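Local coordinates for ESAT-6/WXG100 secretion system protein (Streptococcus gallolyticus, PDB 7JQE), which is a membrane subunit of the bacterial type VIIb secretion system whose extracellular region probably contributes to protein and toxin export across the cell envelope, at residues 191-203 / 412-426. Sequence-based numbering, arbitrary orientation.
With EDO (1,2-ethanediol), chain H; EDO (1,2-ethanediol), chain F; EDO (1,2-ethanediol), chain R; EDO (1,2-ethanediol), chain X.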
loop_
_atom_site.group_PDB
_atom_site.type_symbol
_atom_site.label_atom_id
_atom_site.label_comp_id
_atom_site.label_asym_id
_atom_site.label_seq_id
_atom_site.Cartn_x
_atom_site.Cartn_y
_atom_site.Cartn_z
ATOM N N GLU A 191 -1.952 -11.927 -8.273
ATOM C CA GLU A 191 -1.543 -12.104 -6.885
ATOM C C GLU A 191 -1.830 -10.868 -6.044
ATOM O O GLU A 191 -2.036 -10.981 -4.830
ATOM C CB GLU A 191 -0.057 -12.456 -6.806
ATOM C CG GLU A 191 0.248 -13.919 -7.052
ATOM C CD GLU A 191 0.454 -14.234 -8.523
ATOM O OE1 GLU A 191 0.273 -13.325 -9.366
ATOM O OE2 GLU A 191 0.807 -15.392 -8.834
ATOM N N TYR A 192 -1.835 -9.681 -6.653
ATOM C CA TYR A 192 -2.169 -8.482 -5.891
ATOM C C TYR A 192 -3.591 -8.564 -5.350
ATOM O O TYR A 192 -3.823 -8.381 -4.150
ATOM C CB TYR A 192 -1.985 -7.234 -6.753
ATOM C CG TYR A 192 -0.543 -6.961 -7.112
ATOM C CD1 TYR A 192 0.312 -6.347 -6.210
ATOM C CD2 TYR A 192 -0.036 -7.328 -8.350
ATOM C CE1 TYR A 192 1.631 -6.100 -6.534
ATOM C CE2 TYR A 192 1.282 -7.087 -8.680
ATOM C CZ TYR A 192 2.111 -6.473 -7.771
ATOM O OH TYR A 192 3.425 -6.227 -8.098
ATOM N N GLU A 193 -4.561 -8.855 -6.220
ATOM C CA GLU A 193 -5.937 -8.989 -5.757
ATOM C C GLU A 193 -6.076 -10.129 -4.755
ATOM O O GLU A 193 -6.873 -10.046 -3.815
ATOM C CB GLU A 193 -6.877 -9.208 -6.939
ATOM C CG GLU A 193 -8.199 -9.832 -6.533
ATOM C CD GLU A 193 -9.094 -10.136 -7.714
ATOM O OE1 GLU A 193 -8.731 -9.768 -8.853
ATOM O OE2 GLU A 193 -10.165 -10.745 -7.499
ATOM N N THR A 194 -5.312 -11.207 -4.942
ATOM C CA THR A 194 -5.408 -12.341 -4.028
ATOM C C THR A 194 -4.977 -11.950 -2.618
ATOM O O THR A 194 -5.614 -12.345 -1.632
ATOM C CB THR A 194 -4.565 -13.506 -4.549
ATOM O OG1 THR A 194 -5.163 -14.030 -5.740
ATOM C CG2 THR A 194 -4.472 -14.610 -3.512
ATOM N N GLU A 195 -3.901 -11.169 -2.499
ATOM C CA GLU A 195 -3.449 -10.726 -1.182
ATOM C C GLU A 195 -4.453 -9.769 -0.550
ATOM O O GLU A 195 -4.786 -9.892 0.634
ATOM C CB GLU A 195 -2.075 -10.067 -1.295
ATOM C CG GLU A 195 -1.628 -9.354 -0.020
ATOM C CD GLU A 195 -1.623 -10.269 1.187
ATOM O OE1 GLU A 195 -1.701 -11.501 0.996
ATOM O OE2 GLU A 195 -1.546 -9.757 2.328
ATOM N N ILE A 196 -4.945 -8.807 -1.330
ATOM C CA ILE A 196 -5.933 -7.854 -0.829
ATOM C C ILE A 196 -7.161 -8.587 -0.298
ATOM O O ILE A 196 -7.643 -8.310 0.809
ATOM C CB ILE A 196 -6.303 -6.850 -1.934
ATOM C CG1 ILE A 196 -5.067 -6.066 -2.374
ATOM C CG2 ILE A 196 -7.392 -5.908 -1.470
ATOM C CD1 ILE A 196 -5.318 -5.154 -3.548
ATOM N N ALA A 197 -7.694 -9.530 -1.081
ATOM C CA ALA A 197 -8.882 -10.256 -0.643
ATOM C C ALA A 197 -8.618 -11.041 0.634
ATOM O O ALA A 197 -9.516 -11.183 1.471
ATOM C CB ALA A 197 -9.375 -11.193 -1.746
ATOM N N SER A 198 -7.402 -11.565 0.797
ATOM C CA SER A 198 -7.056 -12.261 2.028
ATOM C C SER A 198 -7.167 -11.324 3.223
ATOM O O SER A 198 -7.810 -11.647 4.227
ATOM C CB SER A 198 -5.648 -12.840 1.921
ATOM O OG SER A 198 -5.226 -13.385 3.157
ATOM N N LEU A 199 -6.549 -10.145 3.121
ATOM C CA LEU A 199 -6.654 -9.148 4.181
ATOM C C LEU A 199 -8.108 -8.785 4.459
ATOM O O LEU A 199 -8.532 -8.706 5.618
ATOM C CB LEU A 199 -5.858 -7.901 3.799
ATOM C CG LEU A 199 -4.349 -7.935 4.028
ATOM C CD1 LEU A 199 -3.695 -6.740 3.355
ATOM C CD2 LEU A 199 -4.049 -7.938 5.521
HETATM N N MSE A 200 -8.885 -8.552 3.409
HETATM C CA MSE A 200 -10.252 -8.070 3.567
HETATM C C MSE A 200 -11.192 -9.146 4.096
HETATM O O MSE A 200 -12.302 -8.839 4.531
HETATM C CB MSE A 200 -10.780 -7.523 2.238
HETATM C CG MSE A 200 -10.022 -6.292 1.746
HETATM SE SE MSE A 200 -10.776 -5.436 0.160
HETATM C CE MSE A 200 -12.617 -5.184 0.749
ATOM N N GLY A 201 -10.745 -10.404 4.066
ATOM C CA GLY A 201 -11.596 -11.493 4.522
ATOM C C GLY A 201 -11.973 -11.395 5.989
ATOM O O GLY A 201 -12.984 -11.960 6.413
ATOM N N SER A 202 -11.171 -10.688 6.786
ATOM C CA SER A 202 -11.434 -10.522 8.211
ATOM C C SER A 202 -11.673 -9.059 8.571
ATOM O O SER A 202 -11.457 -8.648 9.713
ATOM C CB SER A 202 -10.288 -11.097 9.039
ATOM O OG SER A 202 -9.105 -10.349 8.846
ATOM N N VAL A 203 -12.132 -8.265 7.609
ATOM C CA VAL A 203 -12.395 -6.848 7.815
ATOM C C VAL A 203 -13.855 -6.559 7.494
ATOM O O VAL A 203 -14.451 -7.178 6.607
ATOM C CB VAL A 203 -11.458 -5.974 6.954
ATOM C CG1 VAL A 203 -11.897 -4.525 6.993
ATOM C CG2 VAL A 203 -10.026 -6.121 7.432
ATOM N N GLN A 412 -7.577 -4.539 13.661
ATOM C CA GLN A 412 -8.536 -4.191 12.616
ATOM C C GLN A 412 -8.137 -2.906 11.902
ATOM O O GLN A 412 -8.226 -2.823 10.671
ATOM C CB GLN A 412 -9.937 -4.067 13.205
ATOM C CG GLN A 412 -10.505 -5.397 13.680
ATOM C CD GLN A 412 -10.567 -6.433 12.567
ATOM O OE1 GLN A 412 -9.860 -7.439 12.604
ATOM N NE2 GLN A 412 -11.417 -6.190 11.574
ATOM N N LEU A 413 -7.705 -1.892 12.652
ATOM C CA LEU A 413 -7.248 -0.671 12.004
ATOM C C LEU A 413 -6.029 -0.938 11.131
ATOM O O LEU A 413 -5.865 -0.305 10.086
ATOM C CB LEU A 413 -6.939 0.401 13.047
ATOM C CG LEU A 413 -8.161 0.919 13.821
ATOM C CD1 LEU A 413 -7.790 2.062 14.763
ATOM C CD2 LEU A 413 -9.281 1.335 12.862
ATOM N N SER A 414 -5.171 -1.873 11.542
ATOM C CA SER A 414 -3.990 -2.194 10.755
ATOM C C SER A 414 -4.375 -2.838 9.427
ATOM O O SER A 414 -3.823 -2.488 8.377
ATOM C CB SER A 414 -3.068 -3.110 11.559
ATOM O OG SER A 414 -1.921 -3.467 10.808
ATOM N N LYS A 415 -5.322 -3.778 9.453
ATOM C CA LYS A 415 -5.790 -4.388 8.214
ATOM C C LYS A 415 -6.424 -3.352 7.292
ATOM O O LYS A 415 -6.177 -3.352 6.080
ATOM C CB LYS A 415 -6.773 -5.516 8.528
ATOM C CG LYS A 415 -6.065 -6.799 8.955
ATOM C CD LYS A 415 -7.028 -7.915 9.335
ATOM C CE LYS A 415 -7.353 -7.867 10.822
ATOM N NZ LYS A 415 -8.102 -9.070 11.275
ATOM N N ILE A 416 -7.240 -2.455 7.849
ATOM C CA ILE A 416 -7.858 -1.408 7.039
ATOM C C ILE A 416 -6.790 -0.543 6.386
ATOM O O ILE A 416 -6.889 -0.193 5.204
ATOM C CB ILE A 416 -8.820 -0.566 7.896
ATOM C CG1 ILE A 416 -10.048 -1.388 8.294
ATOM C CG2 ILE A 416 -9.221 0.708 7.173
ATOM C CD1 ILE A 416 -10.732 -0.881 9.549
ATOM N N ASP A 417 -5.749 -0.184 7.144
ATOM C CA ASP A 417 -4.715 0.688 6.594
ATOM C C ASP A 417 -3.920 -0.020 5.504
ATOM O O ASP A 417 -3.660 0.559 4.443
ATOM C CB ASP A 417 -3.786 1.175 7.708
ATOM C CG ASP A 417 -4.390 2.305 8.529
ATOM O OD1 ASP A 417 -5.015 3.212 7.936
ATOM O OD2 ASP A 417 -4.237 2.286 9.768
ATOM N N THR A 418 -3.531 -1.272 5.747
ATOM C CA THR A 418 -2.739 -2.010 4.773
ATOM C C THR A 418 -3.499 -2.183 3.463
ATOM O O THR A 418 -3.019 -1.790 2.396
ATOM C CB THR A 418 -2.337 -3.367 5.350
ATOM O OG1 THR A 418 -1.474 -3.159 6.474
ATOM C CG2 THR A 418 -1.605 -4.200 4.294
ATOM N N ALA A 419 -4.700 -2.761 3.528
ATOM C CA ALA A 419 -5.450 -3.035 2.307
ATOM C C ALA A 419 -5.804 -1.751 1.565
ATOM O O ALA A 419 -5.723 -1.696 0.333
ATOM C CB ALA A 419 -6.711 -3.827 2.634
ATOM N N SER A 420 -6.204 -0.708 2.293
ATOM C CA SER A 420 -6.542 0.548 1.632
ATOM C C SER A 420 -5.333 1.135 0.917
ATOM O O SER A 420 -5.463 1.696 -0.177
ATOM C CB SER A 420 -7.091 1.551 2.641
ATOM O OG SER A 420 -7.560 2.714 1.988
ATOM N N ALA A 421 -4.148 1.028 1.524
ATOM C CA ALA A 421 -2.947 1.568 0.895
ATOM C C ALA A 421 -2.573 0.771 -0.348
ATOM O O ALA A 421 -2.136 1.347 -1.350
ATOM C CB ALA A 421 -1.791 1.587 1.890
HETATM N N MSE A 422 -2.735 -0.548 -0.302
HETATM C CA MSE A 422 -2.495 -1.385 -1.468
HETATM C C MSE A 422 -3.415 -0.961 -2.601
HETATM O O MSE A 422 -2.965 -0.690 -3.713
HETATM C CB MSE A 422 -2.711 -2.857 -1.133
HETATM C CG MSE A 422 -1.662 -3.446 -0.212
HETATM SE SE MSE A 422 -2.089 -5.285 0.295
HETATM C CE MSE A 422 -0.394 -5.760 1.139
ATOM N N ILE A 423 -4.714 -0.891 -2.306
ATOM C CA ILE A 423 -5.680 -0.466 -3.315
ATOM C C ILE A 423 -5.310 0.909 -3.857
ATOM O O ILE A 423 -5.300 1.135 -5.072
ATOM C CB ILE A 423 -7.103 -0.480 -2.735
ATOM C CG1 ILE A 423 -7.466 -1.893 -2.273
ATOM C CG2 ILE A 423 -8.095 0.021 -3.765
ATOM C CD1 ILE A 423 -8.797 -1.981 -1.522
ATOM N N GLN A 424 -4.996 1.847 -2.962
ATOM C CA GLN A 424 -4.635 3.196 -3.389
ATOM C C GLN A 424 -3.456 3.183 -4.360
ATOM O O GLN A 424 -3.437 3.944 -5.335
ATOM C CB GLN A 424 -4.302 4.048 -2.166
ATOM C CG GLN A 424 -3.775 5.426 -2.491
ATOM C CD GLN A 424 -3.366 6.198 -1.250
ATOM O OE1 GLN A 424 -3.202 5.622 -0.174
ATOM N NE2 GLN A 424 -3.197 7.506 -1.394
ATOM N N THR A 425 -2.461 2.330 -4.106
ATOM C CA THR A 425 -1.225 2.349 -4.879
ATOM C C THR A 425 -1.387 1.687 -6.240
ATOM O O THR A 425 -0.646 2.009 -7.176
ATOM C CB THR A 425 -0.111 1.651 -4.098
ATOM O OG1 THR A 425 0.005 2.242 -2.798
ATOM C CG2 THR A 425 1.216 1.778 -4.827
ATOM N N LEU A 426 -2.335 0.761 -6.367
ATOM C CA LEU A 426 -2.558 0.051 -7.618
ATOM C C LEU A 426 -3.556 0.759 -8.525
ATOM O O LEU A 426 -3.398 0.733 -9.749
ATOM C CB LEU A 426 -3.043 -1.373 -7.335
ATOM C CG LEU A 426 -2.025 -2.307 -6.672
ATOM C CD1 LEU A 426 -2.659 -3.645 -6.311
ATOM C CD2 LEU A 426 -0.815 -2.513 -7.573
HETATM C C1 EDO H . 0.225 6.502 -4.026
HETATM O O1 EDO H . 0.623 7.738 -4.627
HETATM C C2 EDO H . -1.196 6.175 -4.474
HETATM O O2 EDO H . -1.284 6.191 -5.906
HETATM C C1 EDO F . -0.780 -7.370 9.754
HETATM O O1 EDO F . 0.546 -7.329 9.211
HETATM C C2 EDO F . -1.780 -6.843 8.730
HETATM O O2 EDO F . -1.467 -5.481 8.411
HETATM C C1 EDO R . -12.705 -10.383 -10.514
HETATM O O1 EDO R . -12.203 -11.367 -9.602
HETATM C C2 EDO R . -14.180 -10.650 -10.797
HETATM O O2 EDO R . -14.720 -9.567 -11.564
HETATM C C1 EDO X . -0.411 -13.060 4.533
HETATM O O1 EDO X . -1.103 -11.802 4.540
HETATM C C2 EDO X . -0.810 -13.865 3.297
HETATM O O2 EDO X . -0.060 -15.086 3.245
#
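Gln412 turns its amide toward the type I beta turn Met200-Val203: NE2 donates to Ser202 O at 3.1 Å, in the carbonyl plane and nearly straight (N-H...O 161°). Its other amide atom, OE1, accepts from Lys415 NZ at 2.7 Å. The same ammonium donates to Ser202 OG at 2.9 Å, so two side chains one helical turn apart hold both the hydroxyl and the carbonyl of Ser202. A bend at chi3 (-91°) carries the lysine tip to this hydroxyl, while its CB lies 3.5 Å from Val203 CG2. Ile416 adds CG1 against the other valine methyl, CG1. From Thr418 onward the contact is apolar. Leu199 is a knob in a hole formed by Lys415, Thr418, Ala419 and Met422; its CD1 lies 3.4 Å from Thr418 CG2 and also touches the selenium of Met422, a selenomethionine. Ala419, small at the closest backbone register (CA to Ile196 CA 5.8 Å), also receives CG of selenomethionine Met200. Met422 reaches across with its chain stretched, antiparallel to the Ile196 side chain, whose CG1 meets its selenium, and its CE meets the aliphatic CG of Glu195. Ile423 packs through CG1 on Ile196, and its side chain also touches Leu238 of helix 225-244. Leu426 closes the row, CD1 lying 3.7 Å from Tyr192 CB and CD2 over one ring face near the rim. The helix axes, 9.5 Å apart and 156° between directions, define a nearly antiparallel pair in the middle of the elongated chain. The chemistry is thus divided: buried apolar packing joins the helix bodies, whereas hydrogen bonds to Ser202 probably steady the turn at one end.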